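Local coordinates for ORF10 (Moritella marina, PDB 6RIW), which forms the ketosynthase and chain length factor part of a polyunsaturated fatty acid synthase, probably condensing acyl units into 3-oxoacyl chains on acyl carrier protein, at residues Val117-Asn121 and Phe190-Ala194; Ala195-Tyr201 and Val437-Ser443; Tyr201-Cys207 and Ile285-Ser291; Asp208-Lys214 and Glu677-Thr682; Ala215-Gly221 and Gly264-Arg270. All blocks are in the same frame, centred on the assembly; numbering follows the deposited sequence.

Contact 1 of 5, residues Val117-Asn121 and Phe190-Ala194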
# COMPACT_ATOMS: atom_id res chain seq x y z
N VAL A 117 -2.63 15.10 3.33
CA VAL A 117 -2.01 14.49 2.15
C VAL A 117 -2.48 13.05 2.01
O VAL A 117 -2.52 12.30 2.99
CB VAL A 117 -0.46 14.57 2.19
CG1 VAL A 117 0.10 14.05 3.52
CG2 VAL A 117 0.15 13.84 0.98
N ILE A 118 -2.87 12.66 0.79
CA ILE A 118 -3.20 11.27 0.46
C ILE A 118 -2.27 10.82 -0.66
O ILE A 118 -2.21 11.47 -1.72
CB ILE A 118 -4.68 11.10 0.07
CG1 ILE A 118 -5.58 11.51 1.25
CG2 ILE A 118 -4.96 9.65 -0.31
CD1 ILE A 118 -7.08 11.55 0.90
N LEU A 119 -1.56 9.71 -0.45
CA LEU A 119 -0.46 9.31 -1.34
C LEU A 119 -0.73 7.91 -1.88
O LEU A 119 -0.80 6.96 -1.10
CB LEU A 119 0.87 9.32 -0.57
CG LEU A 119 2.12 8.87 -1.34
CD1 LEU A 119 2.51 9.95 -2.33
CD2 LEU A 119 3.26 8.56 -0.35
N GLY A 120 -0.85 7.77 -3.20
CA GLY A 120 -0.85 6.44 -3.78
C GLY A 120 0.55 5.83 -3.74
O GLY A 120 1.54 6.51 -4.00
N ASN A 121 0.63 4.53 -3.43
CA ASN A 121 1.94 3.92 -3.20
C ASN A 121 1.85 2.40 -3.32
O ASN A 121 0.83 1.81 -2.97
CB ASN A 121 2.47 4.32 -1.81
CG ASN A 121 3.91 3.91 -1.58
OD1 ASN A 121 4.67 3.69 -2.53
ND2 ASN A 121 4.28 3.77 -0.31
N PHE A 190 -2.58 9.63 4.93
CA PHE A 190 -2.42 8.19 4.79
C PHE A 190 -1.98 7.90 3.36
O PHE A 190 -2.01 8.76 2.49
CB PHE A 190 -3.70 7.41 5.15
CG PHE A 190 -4.92 7.76 4.30
CD1 PHE A 190 -5.76 8.81 4.67
CD2 PHE A 190 -5.26 7.00 3.19
CE1 PHE A 190 -6.92 9.12 3.88
CE2 PHE A 190 -6.40 7.27 2.42
CZ PHE A 190 -7.23 8.33 2.77
N ALA A 191 -1.50 6.68 3.16
CA ALA A 191 -1.22 6.15 1.83
C ALA A 191 -2.31 5.15 1.47
O ALA A 191 -2.97 4.57 2.34
CB ALA A 191 0.15 5.47 1.78
N LEU A 192 -2.50 4.95 0.16
CA LEU A 192 -3.45 3.95 -0.31
C LEU A 192 -2.87 3.23 -1.51
O LEU A 192 -1.93 3.71 -2.15
CB LEU A 192 -4.82 4.59 -0.67
CG LEU A 192 -4.88 5.58 -1.84
CD1 LEU A 192 -4.97 4.91 -3.22
CD2 LEU A 192 -6.09 6.50 -1.67
N ASP A 193 -3.47 2.08 -1.83
CA ASP A 193 -3.09 1.29 -3.01
C ASP A 193 -4.38 0.88 -3.70
O ASP A 193 -5.22 0.19 -3.10
CB ASP A 193 -2.25 0.07 -2.60
CG ASP A 193 -1.78 -0.81 -3.78
OD1 ASP A 193 -1.86 -0.41 -4.97
OD2 ASP A 193 -1.26 -1.94 -3.48
N ALA A 194 -4.56 1.33 -4.93
CA ALA A 194 -5.59 0.86 -5.85
C ALA A 194 -4.94 0.46 -7.17
O ALA A 194 -5.51 0.65 -8.24
CB ALA A 194 -6.65 1.94 -6.08
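I118 and F190 lie side by side on two neighbouring parallel strands, and their face of the pair is the densely packed one. CG1 of I118 sits over one face of the F190 ring, 4.2 Å from its centroid, a CH-pi contact, while CD1 reaches F190 CZ at 3.7 Å. With chi1 of I118 at -61°, CG2 stands anti to the backbone N and meets L192 CD2 at 3.6 Å; the beta-branched side chain sends one arm to the ring and the other to L192, which is why isoleucine suits the place. Cutting I118 back to an alanine would probably strip that face of the F190 ring of its cover and open a gap beside L192 CD2. The other face, with L119 and A191, is more loosely packed, though buried as well: A191 CB rests against L119 O, at 3.4 Å. Between the faces, the backbone bonds of a parallel pair hold the strands, L192 N to L119 O at 2.9 Å among them. Strand 217-224 flanks residues 117-121, and strand 659-663 of the second ketosynthase-like half flanks 190-194. Helix 198-211 covers F190 and L192, whereas helix 174-183 packs on L119.

Contact 2 of 5, residues Ala195-Tyr201 and Val437-Ser443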
# COMPACT_ATOMS: atom_id res chain seq x y z
N ALA A 195 -3.71 -0.07 -7.11
CA ALA A 195 -2.89 -0.47 -8.27
C ALA A 195 -2.83 0.70 -9.24
O ALA A 195 -2.59 1.84 -8.79
CB ALA A 195 -3.42 -1.79 -8.86
N CYS A 196 -3.07 0.49 -10.54
CA CYS A 196 -2.90 1.51 -11.57
C CYS A 196 -3.81 2.72 -11.38
O CYS A 196 -3.60 3.77 -12.01
CB CYS A 196 -3.14 0.88 -12.97
SG CYS A 196 -2.76 -0.93 -13.07
N ALA A 197 -4.83 2.62 -10.53
CA ALA A 197 -5.76 3.71 -10.34
C ALA A 197 -5.45 4.55 -9.10
O ALA A 197 -6.21 5.49 -8.80
CB ALA A 197 -7.20 3.17 -10.24
N SER A 198 -4.36 4.25 -8.38
CA SER A 198 -4.12 4.88 -7.09
C SER A 198 -4.02 6.40 -7.18
O SER A 198 -4.42 7.09 -6.23
CB SER A 198 -2.85 4.34 -6.44
OG SER A 198 -2.87 2.93 -6.36
N SER A 199 -3.47 6.95 -8.27
CA SER A 199 -3.34 8.41 -8.37
C SER A 199 -4.70 9.09 -8.38
O SER A 199 -4.90 10.13 -7.73
CB SER A 199 -2.55 8.80 -9.62
OG SER A 199 -1.20 8.33 -9.58
N CYS A 200 -5.65 8.54 -9.12
CA CYS A 200 -6.96 9.18 -9.17
C CYS A 200 -7.81 8.84 -7.96
O CYS A 200 -8.66 9.64 -7.58
CB CYS A 200 -7.69 8.79 -10.44
SG CYS A 200 -6.72 9.34 -11.90
N TYR A 201 -7.60 7.67 -7.34
CA TYR A 201 -8.18 7.43 -6.02
C TYR A 201 -7.73 8.49 -5.02
O TYR A 201 -8.55 9.01 -4.24
CB TYR A 201 -7.82 6.03 -5.53
CG TYR A 201 -8.82 4.99 -6.00
CD1 TYR A 201 -8.96 4.69 -7.35
CD2 TYR A 201 -9.64 4.31 -5.09
CE1 TYR A 201 -9.87 3.74 -7.79
CE2 TYR A 201 -10.57 3.38 -5.52
CZ TYR A 201 -10.68 3.09 -6.87
OH TYR A 201 -11.58 2.16 -7.33
N VAL A 437 -8.62 5.72 -15.12
CA VAL A 437 -7.60 4.75 -14.72
C VAL A 437 -8.30 3.49 -14.25
O VAL A 437 -9.25 3.56 -13.45
CB VAL A 437 -6.62 5.29 -13.64
CG1 VAL A 437 -5.68 6.31 -14.24
CG2 VAL A 437 -7.39 5.93 -12.47
N PHE A 438 -7.86 2.34 -14.76
CA PHE A 438 -8.48 1.04 -14.48
C PHE A 438 -7.40 0.07 -13.98
O PHE A 438 -6.71 -0.57 -14.79
CB PHE A 438 -9.19 0.51 -15.72
CG PHE A 438 -10.20 1.46 -16.32
CD1 PHE A 438 -11.13 2.12 -15.52
CD2 PHE A 438 -10.23 1.69 -17.69
CE1 PHE A 438 -12.08 2.98 -16.07
CE2 PHE A 438 -11.17 2.54 -18.25
CZ PHE A 438 -12.09 3.20 -17.44
N GLY A 439 -7.28 -0.07 -12.66
CA GLY A 439 -6.20 -0.84 -12.08
C GLY A 439 -6.50 -2.33 -11.94
O GLY A 439 -7.65 -2.77 -11.99
N PHE A 440 -5.42 -3.11 -11.77
CA PHE A 440 -5.54 -4.52 -11.44
C PHE A 440 -6.41 -4.70 -10.20
O PHE A 440 -6.39 -3.89 -9.27
CB PHE A 440 -4.14 -5.13 -11.19
CG PHE A 440 -3.21 -5.01 -12.36
CD1 PHE A 440 -3.61 -5.44 -13.62
CD2 PHE A 440 -1.94 -4.47 -12.22
CE1 PHE A 440 -2.76 -5.32 -14.72
CE2 PHE A 440 -1.08 -4.35 -13.32
CZ PHE A 440 -1.49 -4.77 -14.56
N GLY A 441 -7.18 -5.79 -10.18
CA GLY A 441 -8.16 -5.96 -9.13
C GLY A 441 -9.46 -5.23 -9.37
O GLY A 441 -10.23 -5.02 -8.42
N GLY A 442 -9.72 -4.83 -10.61
CA GLY A 442 -10.99 -4.21 -10.94
C GLY A 442 -11.22 -2.82 -10.37
O GLY A 442 -12.38 -2.41 -10.22
N SER A 443 -10.17 -2.07 -10.05
CA SER A 443 -10.34 -0.79 -9.36
C SER A 443 -10.33 0.35 -10.36
O SER A 443 -9.31 0.62 -11.00
CB SER A 443 -9.25 -0.60 -8.30
OG SER A 443 -9.39 -1.62 -7.33
O HOH W 1 -11.81 -0.42 -6.21
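V437 forms the apolar centre by setting CG2 against A197 and C200, where a short 3-10 turn leads into helix 198-211. That methyl lies 3.5 Å from C200 CB and 3.6 Å from A197 CB. The chi1 of V437 (-73°) puts CG2 between the backbone N and the carbonyl carbon, the branch that faces the helix. A197 suits its place by being small: its CB also rests against S443 O, at 3.4 Å. Next along the strand, G439 lies against C196 so closely that a CB would clash with C196 N. The sulfur of C196 then sits over one face of the F440 ring, 4.0 Å from the centroid, a Cys sulfur-aromatic contact, and F440 N gives C196 SG a weak hydrogen bond at 3.7 Å. C196 stands just before helix 198-211 and also touches H331 and H368, a grouping consistent with the Cys-His-His triad of ketosynthases. Beyond F440 the chain reverses through G441 and G442, both at positive phi, where glycine is favoured, and G442 and S443 together face G439 in a G1 beta bulge. Further out the chemistry turns polar. A195 O takes bonds from both S198 N and S198 OG, the latter at 2.7 Å, which pins the start of the helix. At the polar edge one water bridges the two segments, 2.8 Å from Y201 OH and 2.9 Å from S443 OG.

Contact 3 of 5, residues Tyr201-Cys207 and Ile285-Ser291. With MG (magnesium ion), chain B.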
# COMPACT_ATOMS: atom_id res chain seq x y z
N TYR A 201 -7.60 7.67 -7.34
CA TYR A 201 -8.18 7.43 -6.02
C TYR A 201 -7.73 8.49 -5.02
O TYR A 201 -8.55 9.01 -4.24
CB TYR A 201 -7.82 6.03 -5.53
CG TYR A 201 -8.82 4.99 -6.00
CD1 TYR A 201 -8.96 4.69 -7.35
CD2 TYR A 201 -9.64 4.31 -5.09
CE1 TYR A 201 -9.87 3.74 -7.79
CE2 TYR A 201 -10.57 3.38 -5.52
CZ TYR A 201 -10.68 3.09 -6.87
OH TYR A 201 -11.58 2.16 -7.33
N SER A 202 -6.43 8.79 -4.99
CA SER A 202 -5.93 9.79 -4.05
C SER A 202 -6.55 11.16 -4.29
O SER A 202 -6.93 11.87 -3.35
CB SER A 202 -4.40 9.87 -4.13
OG SER A 202 -3.84 8.61 -3.79
N VAL A 203 -6.64 11.57 -5.56
CA VAL A 203 -7.20 12.88 -5.87
C VAL A 203 -8.68 12.94 -5.48
O VAL A 203 -9.14 13.89 -4.81
CB VAL A 203 -6.98 13.23 -7.35
CG1 VAL A 203 -7.83 14.44 -7.77
CG2 VAL A 203 -5.48 13.48 -7.59
N LYS A 204 -9.44 11.91 -5.85
CA LYS A 204 -10.86 11.88 -5.54
C LYS A 204 -11.10 11.88 -4.03
O LYS A 204 -11.93 12.64 -3.53
CB LYS A 204 -11.52 10.66 -6.20
CG LYS A 204 -13.00 10.48 -5.88
CD LYS A 204 -13.80 11.71 -6.33
CE LYS A 204 -15.29 11.62 -5.92
NZ LYS A 204 -15.51 10.86 -4.65
N LEU A 205 -10.37 11.06 -3.28
CA LEU A 205 -10.57 11.06 -1.83
C LEU A 205 -10.10 12.35 -1.19
O LEU A 205 -10.65 12.78 -0.17
CB LEU A 205 -9.86 9.85 -1.20
CG LEU A 205 -10.42 8.50 -1.60
CD1 LEU A 205 -9.63 7.40 -0.88
CD2 LEU A 205 -11.90 8.37 -1.28
N ALA A 206 -9.08 13.00 -1.77
CA ALA A 206 -8.66 14.28 -1.22
C ALA A 206 -9.72 15.35 -1.45
O ALA A 206 -9.98 16.18 -0.56
CB ALA A 206 -7.31 14.71 -1.82
N CYS A 207 -10.37 15.33 -2.62
CA CYS A 207 -11.54 16.18 -2.84
C CYS A 207 -12.63 15.91 -1.81
O CYS A 207 -13.24 16.86 -1.28
CB CYS A 207 -12.12 15.98 -4.25
SG CYS A 207 -11.03 16.46 -5.60
N ILE A 285 -11.64 20.48 -10.94
CA ILE A 285 -12.16 19.12 -10.84
C ILE A 285 -13.66 19.25 -10.61
O ILE A 285 -14.10 19.72 -9.56
CB ILE A 285 -11.47 18.32 -9.72
CG1 ILE A 285 -9.96 18.24 -9.98
CG2 ILE A 285 -12.07 16.92 -9.65
CD1 ILE A 285 -9.15 17.69 -8.82
N LYS A 286 -14.44 18.89 -11.63
CA LYS A 286 -15.88 19.08 -11.60
C LYS A 286 -16.57 17.96 -10.86
O LYS A 286 -17.62 18.17 -10.24
CB LYS A 286 -16.42 19.17 -13.03
CG LYS A 286 -17.82 19.77 -13.15
CD LYS A 286 -17.85 21.28 -12.84
CE LYS A 286 -19.28 21.80 -12.77
NZ LYS A 286 -20.16 20.91 -11.92
N GLY A 287 -15.98 16.77 -10.90
CA GLY A 287 -16.55 15.63 -10.21
C GLY A 287 -15.78 14.38 -10.57
O GLY A 287 -14.77 14.44 -11.28
N GLY A 288 -16.27 13.26 -10.08
CA GLY A 288 -15.66 11.99 -10.43
C GLY A 288 -16.21 10.91 -9.54
O GLY A 288 -17.05 11.15 -8.67
N ALA A 289 -15.70 9.70 -9.76
CA ALA A 289 -16.25 8.55 -9.05
C ALA A 289 -15.25 7.42 -9.03
O ALA A 289 -14.32 7.34 -9.85
CB ALA A 289 -17.55 8.06 -9.69
N LEU A 290 -15.48 6.52 -8.10
CA LEU A 290 -14.75 5.27 -7.98
C LEU A 290 -15.73 4.11 -8.13
O LEU A 290 -16.94 4.25 -7.91
CB LEU A 290 -14.03 5.19 -6.63
CG LEU A 290 -13.41 6.51 -6.19
CD1 LEU A 290 -13.07 6.46 -4.69
CD2 LEU A 290 -12.17 6.84 -7.04
N SER A 291 -15.20 2.96 -8.52
CA SER A 291 -16.00 1.75 -8.56
C SER A 291 -15.07 0.56 -8.60
O SER A 291 -13.90 0.67 -8.96
CB SER A 291 -16.95 1.74 -9.76
OG SER A 291 -16.27 1.26 -10.92
MG MG B . -18.47 19.10 -8.41
O HOH W 2 -16.20 19.08 -7.61
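K204 and L290 meet where residues 201-207 of helix 198-211, a buried helix of the thiolase fold, cross residues 285-291 of strand 283-292, their directions 119° apart. K204 can be followed outward: its CB lies 4.0 Å from L290 CD2 and its CG 3.9 Å from the same methyl. A bend at chi2 (59°) carries CD and CE over toward G288, CE reaching 3.3 Å from G288 O. The charged NZ goes back to its own helix, in a salt bridge with D208 OD1; a long aliphatic stem with a charged end suits this half-covered position. L290 fills the space between K204 and Y201, and its CD2 stands almost squarely over the centre of the Y201 ring, 3.8 Å from the centroid and 5° off the normal. With an alanine in place of Y201, L290 CD2 would probably lose this flat support and a gap would open between helix and strand. At the other end I285 CD1 fits beside V203 CG1 at 3.7 Å and C207 SG at 3.9 Å. K286 turns away from the helix at a classic beta bulge, and its backbone O binds magnesium at 2.2 Å, together with M1 O and a water.

Contact 4 of 5, residues Asp208-Lys214 and Glu677-Thr682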
# COMPACT_ATOMS: atom_id res chain seq x y z
N ASP A 208 -12.89 14.63 -1.51
CA ASP A 208 -13.88 14.28 -0.47
C ASP A 208 -13.54 14.92 0.87
O ASP A 208 -14.43 15.38 1.59
CB ASP A 208 -13.96 12.77 -0.27
CG ASP A 208 -14.56 12.03 -1.45
OD1 ASP A 208 -15.16 12.66 -2.35
OD2 ASP A 208 -14.44 10.78 -1.46
N TYR A 209 -12.25 14.91 1.25
CA TYR A 209 -11.88 15.49 2.53
C TYR A 209 -12.09 17.00 2.52
O TYR A 209 -12.42 17.59 3.55
CB TYR A 209 -10.44 15.13 2.90
CG TYR A 209 -10.32 13.74 3.55
CD1 TYR A 209 -11.02 12.66 3.02
CD2 TYR A 209 -9.54 13.52 4.70
CE1 TYR A 209 -10.95 11.38 3.59
CE2 TYR A 209 -9.47 12.23 5.29
CZ TYR A 209 -10.17 11.17 4.71
OH TYR A 209 -10.13 9.88 5.23
N LEU A 210 -11.89 17.64 1.35
CA LEU A 210 -12.23 19.06 1.23
C LEU A 210 -13.74 19.28 1.35
O LEU A 210 -14.17 20.25 1.97
CB LEU A 210 -11.69 19.64 -0.10
CG LEU A 210 -10.16 19.75 -0.21
CD1 LEU A 210 -9.68 20.12 -1.61
CD2 LEU A 210 -9.54 20.73 0.83
N HIS A 211 -14.55 18.38 0.79
CA HIS A 211 -16.00 18.58 0.81
C HIS A 211 -16.59 18.41 2.20
O HIS A 211 -17.61 19.04 2.51
CB HIS A 211 -16.68 17.63 -0.17
CG HIS A 211 -16.45 18.00 -1.60
ND1 HIS A 211 -16.30 17.06 -2.59
CD2 HIS A 211 -16.35 19.21 -2.20
CE1 HIS A 211 -16.13 17.68 -3.75
NE2 HIS A 211 -16.14 18.98 -3.54
N THR A 212 -16.00 17.57 3.05
CA THR A 212 -16.52 17.44 4.40
C THR A 212 -15.89 18.42 5.36
O THR A 212 -16.23 18.42 6.55
CB THR A 212 -16.33 16.01 4.92
OG1 THR A 212 -14.93 15.68 4.96
CG2 THR A 212 -17.05 14.98 4.01
N GLY A 213 -14.96 19.25 4.89
CA GLY A 213 -14.30 20.16 5.80
C GLY A 213 -13.29 19.52 6.73
O GLY A 213 -12.87 20.15 7.70
N LYS A 214 -12.88 18.27 6.47
CA LYS A 214 -11.80 17.67 7.24
C LYS A 214 -10.48 18.40 7.00
O LYS A 214 -9.57 18.28 7.84
CB LYS A 214 -11.68 16.18 6.90
CG LYS A 214 -12.80 15.34 7.54
CD LYS A 214 -12.43 13.84 7.68
CE LYS A 214 -13.53 13.06 8.44
NZ LYS A 214 -14.94 13.14 7.85
N GLU A 677 -16.17 6.93 7.59
CA GLU A 677 -17.08 8.05 7.89
C GLU A 677 -17.19 8.99 6.69
O GLU A 677 -18.29 9.38 6.28
CB GLU A 677 -16.58 8.82 9.12
CG GLU A 677 -17.45 10.01 9.49
CD GLU A 677 -16.79 11.00 10.43
OE1 GLU A 677 -16.02 11.87 9.96
OE2 GLU A 677 -17.08 10.93 11.66
N ASN A 678 -16.06 9.33 6.09
CA ASN A 678 -16.09 10.27 4.99
C ASN A 678 -16.80 9.68 3.78
O ASN A 678 -17.50 10.40 3.06
CB ASN A 678 -14.68 10.70 4.64
CG ASN A 678 -14.60 12.14 4.29
OD1 ASN A 678 -14.52 13.00 5.17
ND2 ASN A 678 -14.64 12.42 3.00
N LEU A 679 -16.64 8.37 3.55
CA LEU A 679 -17.31 7.74 2.41
C LEU A 679 -18.83 7.82 2.55
O LEU A 679 -19.55 8.04 1.56
CB LEU A 679 -16.85 6.29 2.27
CG LEU A 679 -15.43 6.09 1.71
CD1 LEU A 679 -15.10 4.60 1.67
CD2 LEU A 679 -15.25 6.69 0.32
N PHE A 680 -19.35 7.65 3.76
CA PHE A 680 -20.79 7.77 3.95
C PHE A 680 -21.26 9.20 3.76
O PHE A 680 -22.38 9.43 3.30
CB PHE A 680 -21.18 7.24 5.33
CG PHE A 680 -21.05 5.74 5.47
CD1 PHE A 680 -21.65 4.89 4.57
CD2 PHE A 680 -20.34 5.20 6.53
CE1 PHE A 680 -21.56 3.50 4.71
CE2 PHE A 680 -20.22 3.82 6.68
CZ PHE A 680 -20.83 2.97 5.77
N GLN A 681 -20.41 10.19 4.08
CA GLN A 681 -20.81 11.58 3.89
C GLN A 681 -20.85 11.98 2.42
O GLN A 681 -21.60 12.89 2.05
CB GLN A 681 -19.85 12.52 4.62
CG GLN A 681 -19.95 12.47 6.13
CD GLN A 681 -19.01 13.46 6.77
OE1 GLN A 681 -17.86 13.13 7.03
NE2 GLN A 681 -19.47 14.68 6.97
N THR A 682 -20.02 11.37 1.58
CA THR A 682 -19.79 11.90 0.23
C THR A 682 -20.28 10.98 -0.88
O THR A 682 -20.16 11.35 -2.05
CB THR A 682 -18.31 12.21 0.01
OG1 THR A 682 -17.53 11.00 0.12
CG2 THR A 682 -17.80 13.21 1.02
O HOH W 3 -14.67 10.07 1.09
O HOH W 4 -16.62 9.50 -2.03
O HOH W 5 -18.09 16.96 7.99
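T212 and K214, in the Schellman motif that ends helix 198-211 and turns at G213, grip N678 on helix 668-682, joining the ketosynthase half to the second ketosynthase-like half, the chain length factor. N678 OD1 is held twice, by T212 OG1 at 2.7 Å and by K214 NZ at 2.7 Å; both donors lie in the carbonyl plane, each on a lone pair, which fixes the rotation of the amide. Its ND2 gives D208 O a nearly straight but weak bond of 3.3 Å and also donates to a water held by D208 OD2. Asparagine suits the place because one end of its amide accepts twice while the other donates to a backbone oxygen and a water. N678 OD1 and K214 CD lie over one face of the Y209 ring near its rim, amide and ring planes 35° apart. K214 NZ, swung over by a bend at chi4 (56°), also makes a salt bridge with E677 OE1 at 2.7 Å, while E677 OE2 is paired with R466. A small apolar patch lies alongside, T212 CG2 against T682 CG2 at 3.6 Å. T682 OG1 turns to N678 O within its own helix, at 3.0 Å, and shares a second water with D208 OD2. Around this joint, L210 and H211 lean on strand 4-12, and Q681 is bonded to K464.

Contact 5 of 5, residues Ala215-Gly221 and Gly264-Arg270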
# COMPACT_ATOMS: atom_id res chain seq x y z
N ALA A 215 -10.38 19.16 5.92
CA ALA A 215 -9.20 19.95 5.60
C ALA A 215 -9.64 21.17 4.79
O ALA A 215 -10.74 21.19 4.24
CB ALA A 215 -8.18 19.13 4.79
N ASN A 216 -8.77 22.18 4.75
CA ASN A 216 -8.95 23.35 3.90
C ASN A 216 -8.00 23.38 2.72
O ASN A 216 -8.18 24.20 1.81
CB ASN A 216 -8.79 24.64 4.73
CG ASN A 216 -9.83 24.76 5.82
OD1 ASN A 216 -10.97 24.28 5.67
ND2 ASN A 216 -9.45 25.37 6.93
N MET A 217 -7.02 22.48 2.70
CA MET A 217 -6.15 22.26 1.56
C MET A 217 -5.77 20.79 1.61
O MET A 217 -5.71 20.19 2.69
CB MET A 217 -4.90 23.16 1.65
CG MET A 217 -3.99 23.15 0.42
SD MET A 217 -2.62 24.34 0.59
CE MET A 217 -2.96 25.06 2.20
N MET A 218 -5.55 20.19 0.44
CA MET A 218 -5.08 18.81 0.39
C MET A 218 -3.97 18.66 -0.64
O MET A 218 -4.06 19.20 -1.75
CB MET A 218 -6.21 17.82 0.04
CG MET A 218 -7.22 17.58 1.16
SD MET A 218 -6.52 16.80 2.63
CE MET A 218 -6.09 15.16 1.99
N LEU A 219 -2.94 17.89 -0.28
CA LEU A 219 -2.00 17.33 -1.25
C LEU A 219 -2.51 15.96 -1.69
O LEU A 219 -2.94 15.15 -0.87
CB LEU A 219 -0.61 17.19 -0.64
CG LEU A 219 0.24 18.44 -0.41
CD1 LEU A 219 1.51 18.07 0.31
CD2 LEU A 219 0.58 19.09 -1.72
N ALA A 220 -2.50 15.72 -3.00
CA ALA A 220 -2.88 14.41 -3.51
C ALA A 220 -1.89 14.02 -4.59
O ALA A 220 -1.61 14.80 -5.50
CB ALA A 220 -4.31 14.39 -4.05
N GLY A 221 -1.40 12.80 -4.52
CA GLY A 221 -0.37 12.40 -5.45
C GLY A 221 -0.09 10.93 -5.29
O GLY A 221 -0.86 10.20 -4.67
N GLY A 264 4.24 12.15 -8.54
CA GLY A 264 3.56 13.39 -8.86
C GLY A 264 2.78 13.89 -7.66
O GLY A 264 2.41 13.11 -6.77
N MET A 265 2.52 15.19 -7.64
CA MET A 265 1.74 15.75 -6.54
C MET A 265 0.92 16.94 -7.04
O MET A 265 1.41 17.74 -7.84
CB MET A 265 2.65 16.20 -5.38
CG MET A 265 1.91 16.47 -4.07
SD MET A 265 1.18 15.01 -3.26
CE MET A 265 2.63 13.95 -3.03
N MET A 266 -0.30 17.07 -6.54
CA MET A 266 -1.14 18.23 -6.81
C MET A 266 -1.63 18.85 -5.51
O MET A 266 -1.82 18.14 -4.51
CB MET A 266 -2.34 17.84 -7.66
CG MET A 266 -2.05 17.70 -9.14
SD MET A 266 -3.29 16.58 -9.83
CE MET A 266 -4.66 16.96 -8.75
N VAL A 267 -1.86 20.16 -5.52
CA VAL A 267 -2.40 20.90 -4.38
C VAL A 267 -3.83 21.29 -4.71
O VAL A 267 -4.08 21.92 -5.76
CB VAL A 267 -1.57 22.15 -4.05
CG1 VAL A 267 -2.11 22.81 -2.78
CG2 VAL A 267 -0.10 21.83 -3.92
N LEU A 268 -4.78 20.93 -3.84
CA LEU A 268 -6.21 21.11 -4.07
C LEU A 268 -6.84 22.01 -3.02
O LEU A 268 -6.56 21.89 -1.82
CB LEU A 268 -6.95 19.76 -4.04
CG LEU A 268 -6.41 18.64 -4.92
CD1 LEU A 268 -7.26 17.39 -4.78
CD2 LEU A 268 -6.36 19.10 -6.37
N LYS A 269 -7.75 22.88 -3.46
CA LYS A 269 -8.56 23.69 -2.56
C LYS A 269 -9.98 23.79 -3.11
O LYS A 269 -10.19 23.62 -4.31
CB LYS A 269 -7.98 25.12 -2.37
CG LYS A 269 -6.69 25.17 -1.54
CD LYS A 269 -6.01 26.55 -1.65
CE LYS A 269 -6.83 27.65 -0.97
NZ LYS A 269 -6.00 28.87 -0.68
N ARG A 270 -10.95 24.01 -2.23
CA ARG A 270 -12.28 24.36 -2.70
C ARG A 270 -12.19 25.63 -3.54
O ARG A 270 -11.42 26.54 -3.21
CB ARG A 270 -13.24 24.54 -1.50
CG ARG A 270 -13.50 23.24 -0.71
CD ARG A 270 -14.37 23.44 0.54
NE ARG A 270 -13.72 24.34 1.48
CZ ARG A 270 -12.98 23.95 2.51
NH1 ARG A 270 -12.40 24.84 3.30
NH2 ARG A 270 -12.81 22.66 2.76
O HOH W 6 -10.37 24.79 0.43
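Strands 217-221 and 264-270 run antiparallel, with hydrogen-bonded pairs M218-L268 and A220-M266 alternating with the non-hydrogen-bonded pairs L219-V267 and G221-M265. Four backbone bonds tie them, among them M218 N to L268 O at 3.0 Å and M266 N to A220 O at 2.8 Å. On one face L219 and V267 lie side by side, CD2 against CG2 at 3.6 Å, and L219 CD2 also touches M265 CG. M265 is folded by bends at chi2 and chi3, which lay SD against the backbone of A220, 3.5 Å from its C. G221 has to be glycine, for a CB would strike both G264 O and that sulfur. M217 CG closes the row on V267 CG1 at 3.7 Å. The opposite face carries M218, A220, M266 and L268; the small CB of A220 lies against V203 and A206 of helix 198-211. At the open end R270 reaches back across the pair. Its NH1 meets N216 OD1 at 2.8 Å in a nearly straight bond (168°) lying in the guanidinium plane but above the amide plane, the two planes standing 88° apart, and NH2 bonds A215 O at 2.9 Å. A water adds a further tie between N216 O and R270 N, lying over the guanidinium face. The same guanidinium reaches L210 O and D273, so arginine, with several N-H groups, suits a spot where loop, helix end and strand end converge. R270 is the N-cap residue of helix 271-277. The pair, with helix 88-104 on one face and helix 198-211 on the other, is part of the layered helix-sheet core of the thiolase fold.

Helix 198-211 links the set: contacts 2, 3 and 4 use its start, middle and end in turn, and contacts 1 and 5 are strand pairs on which it packs. Strands 115-120 and 217-224 are neighbours, so contacts 1 and 5 belong to one continuous run of strands. Contact 1 lies closest to the chain centre. The side-chain contacts of 1 and 3 are mainly apolar, though 1 is also held by backbone bonds and 3 borders the magnesium site. Contact 2 is also buried, but turns to sulfur and polar chemistry near C196. Contact 4 alone crosses between the two halves of the didomain and relies on charged and amide groups. Contact 5 is buried along its strands, and its polar end meets the end of helix 198-211 used by contact 4.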